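Local structure of endoglucanase (Clostridium thermocellum, 2C4X) at residues His188-Ser193 with Thr226-Met231. The protein probably degrades cellulose as part of the cellulosome, this fragment being its C-terminal PKD domain and CBM44, a beta-sandwich carbohydrate-binding module that recognises beta-glucan chains including xyloglucan. The protein carries 1 engineered substitution. Residues are numbered along the deposited sequence; the frame is centred on the assembly and turned at random.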
loop_
_atom_site.group_PDB
_atom_site.type_symbol
_atom_site.label_atom_id
_atom_site.label_comp_id
_atom_site.label_asym_id
_atom_site.label_seq_id
_atom_site.Cartn_x
_atom_site.Cartn_y
_atom_site.Cartn_z
ATOM N N HIS A 188 -7.366 -19.823 14.484
ATOM C CA HIS A 188 -7.447 -20.801 15.557
ATOM C C HIS A 188 -8.826 -21.438 15.490
ATOM O O HIS A 188 -9.765 -20.822 14.968
ATOM C CB HIS A 188 -7.226 -20.128 16.928
ATOM C CG HIS A 188 -8.174 -18.993 17.209
ATOM N ND1 HIS A 188 -9.356 -19.165 17.895
ATOM C CD2 HIS A 188 -8.121 -17.680 16.880
ATOM C CE1 HIS A 188 -9.993 -18.009 17.973
ATOM N NE2 HIS A 188 -9.267 -17.092 17.359
ATOM N N THR A 189 -8.946 -22.669 15.988
ATOM C CA THR A 189 -10.244 -23.271 16.211
ATOM C C THR A 189 -10.982 -22.441 17.282
ATOM O O THR A 189 -10.341 -21.824 18.145
ATOM C CB THR A 189 -10.127 -24.744 16.690
ATOM O OG1 THR A 189 -9.263 -24.803 17.834
ATOM C CG2 THR A 189 -9.581 -25.651 15.582
ATOM N N PRO A 190 -12.329 -22.413 17.228
ATOM C CA PRO A 190 -13.104 -21.669 18.230
ATOM C C PRO A 190 -12.689 -21.919 19.682
ATOM O O PRO A 190 -12.695 -20.984 20.468
ATOM C CB PRO A 190 -14.537 -22.150 17.989
ATOM C CG PRO A 190 -14.563 -22.458 16.525
ATOM C CD PRO A 190 -13.205 -23.033 16.214
ATOM N N ASP A 191 -12.315 -23.155 20.022
ATOM C CA ASP A 191 -11.904 -23.474 21.387
ATOM C C ASP A 191 -10.393 -23.325 21.683
ATOM O O ASP A 191 -9.937 -23.683 22.774
ATOM C CB ASP A 191 -12.438 -24.856 21.810
ATOM C CG ASP A 191 -11.671 -26.019 21.183
ATOM O OD1 ASP A 191 -10.839 -25.809 20.270
ATOM O OD2 ASP A 191 -11.912 -27.164 21.618
ATOM N N TRP A 192 -9.640 -22.775 20.724
ATOM C CA TRP A 192 -8.171 -22.588 20.812
ATOM C C TRP A 192 -7.314 -23.867 20.951
ATOM O O TRP A 192 -6.137 -23.798 21.296
ATOM C CB TRP A 192 -7.789 -21.564 21.897
ATOM C CG TRP A 192 -8.275 -20.158 21.623
ATOM C CD1 TRP A 192 -9.510 -19.652 21.905
ATOM C CD2 TRP A 192 -7.519 -19.074 21.057
ATOM N NE1 TRP A 192 -9.584 -18.328 21.526
ATOM C CE2 TRP A 192 -8.375 -17.947 21.008
ATOM C CE3 TRP A 192 -6.205 -18.947 20.581
ATOM C CZ2 TRP A 192 -7.964 -16.711 20.498
ATOM C CZ3 TRP A 192 -5.795 -17.712 20.065
ATOM C CH2 TRP A 192 -6.676 -16.609 20.032
ATOM N N SER A 193 -7.893 -25.024 20.659
ATOM C CA SER A 193 -7.156 -26.285 20.687
ATOM C C SER A 193 -6.069 -26.361 19.590
ATOM O O SER A 193 -5.076 -27.077 19.732
ATOM C CB SER A 193 -8.130 -27.448 20.535
ATOM O OG SER A 193 -8.819 -27.325 19.303
ATOM N N THR A 226 -13.069 -21.261 7.794
ATOM C CA THR A 226 -14.095 -21.136 8.831
ATOM C C THR A 226 -13.532 -20.796 10.222
ATOM O O THR A 226 -14.289 -20.435 11.127
ATOM C CB THR A 226 -14.980 -22.403 8.910
ATOM O OG1 THR A 226 -14.172 -23.540 9.242
ATOM C CG2 THR A 226 -15.668 -22.661 7.568
ATOM N N TRP A 227 -12.208 -20.900 10.382
ATOM C CA TRP A 227 -11.564 -20.661 11.675
ATOM C C TRP A 227 -11.582 -19.182 12.000
ATOM O O TRP A 227 -11.212 -18.367 11.145
ATOM C CB TRP A 227 -10.112 -21.152 11.655
ATOM C CG TRP A 227 -9.944 -22.646 11.764
ATOM C CD1 TRP A 227 -10.891 -23.607 11.531
ATOM C CD2 TRP A 227 -8.741 -23.342 12.108
ATOM N NE1 TRP A 227 -10.352 -24.858 11.725
ATOM C CE2 TRP A 227 -9.033 -24.724 12.076
ATOM C CE3 TRP A 227 -7.443 -22.930 12.456
ATOM C CZ2 TRP A 227 -8.071 -25.703 12.373
ATOM C CZ3 TRP A 227 -6.493 -23.898 12.759
ATOM C CH2 TRP A 227 -6.813 -25.268 12.718
ATOM N N PRO A 228 -12.013 -18.824 13.229
ATOM C CA PRO A 228 -11.886 -17.432 13.651
ATOM C C PRO A 228 -10.415 -17.004 13.616
ATOM O O PRO A 228 -9.517 -17.855 13.719
ATOM C CB PRO A 228 -12.450 -17.430 15.077
ATOM C CG PRO A 228 -12.443 -18.851 15.515
ATOM C CD PRO A 228 -12.637 -19.661 14.272
ATOM N N GLN A 229 -10.179 -15.705 13.431
ATOM C CA GLN A 229 -8.828 -15.177 13.245
ATOM C C GLN A 229 -8.554 -14.003 14.167
ATOM O O GLN A 229 -9.421 -13.138 14.363
ATOM C CB GLN A 229 -8.641 -14.708 11.799
ATOM C CG GLN A 229 -8.922 -15.758 10.746
ATOM C CD GLN A 229 -9.062 -15.171 9.347
ATOM O OE1 GLN A 229 -9.221 -13.959 9.176
ATOM N NE2 GLN A 229 -9.024 -16.032 8.341
ATOM N N GLN A 230 -7.355 -13.971 14.742
ATOM C CA GLN A 230 -6.867 -12.763 15.394
ATOM C C GLN A 230 -5.810 -12.129 14.502
ATOM O O GLN A 230 -4.837 -12.787 14.130
ATOM C CB GLN A 230 -6.290 -13.074 16.773
ATOM C CG GLN A 230 -5.841 -11.838 17.540
ATOM C CD GLN A 230 -5.277 -12.183 18.897
ATOM O OE1 GLN A 230 -4.120 -11.875 19.192
ATOM N NE2 GLN A 230 -6.087 -12.835 19.733
HETATM N N MSE A 231 -6.014 -10.864 14.140
HETATM C CA MSE A 231 -5.018 -10.100 13.396
HETATM C C MSE A 231 -4.462 -8.996 14.295
HETATM O O MSE A 231 -5.196 -8.396 15.076
HETATM C CB MSE A 231 -5.655 -9.503 12.140
HETATM C CG MSE A 231 -4.723 -8.715 11.223
HETATM SE SE MSE A 231 -5.713 -7.903 9.691
HETATM C CE MSE A 231 -6.521 -6.429 10.613
#
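In the CBM44 beta-sandwich, a loop carrying a type I beta turn from Thr189 to Trp192 packs against the Trp227-Pro228 lead-in to strand 229-238. A single backbone hydrogen bond, His188 N to Pro228 O at 3.0 Å, joins the segments. The imidazole sits between two unlike neighbours: Pro228 O is over one face and Trp192 CZ2 lies over the opposite face, 3.4 Å above the imidazole plane, while its CE1 lies 3.6 Å from Pro228 CG. With His188 CG between the backbone N and the carbonyl carbon (chi1 56°), the ring turns back over its own loop, and ND1 donates to Thr189 O at 2.8 Å, a bond that helps to set the ring's rotation. Trp192 N, closing the turn, reaches that same oxygen from the opposite face of its plane, so two bonds grip Thr189 O. Thr189 CG2 rests over the face of the Trp227 indole, a CH-pi contact 3.9 Å from the six-membered ring centroid. Asp191 OD1 accepts from Ser193 N, forming an Asx turn, and also from Ser193 OG and Thr189 OG1. At the far end the Gln230 amide, held by Tyr184 and Asp155, brings NE2 to the edge of Trp192, 3.8 Å from CH2. Strand 229-238 runs between strands 148-155 and 178-187 of the five-stranded sheet, and the loop leads from 178-187 to the outermost strand 198-203.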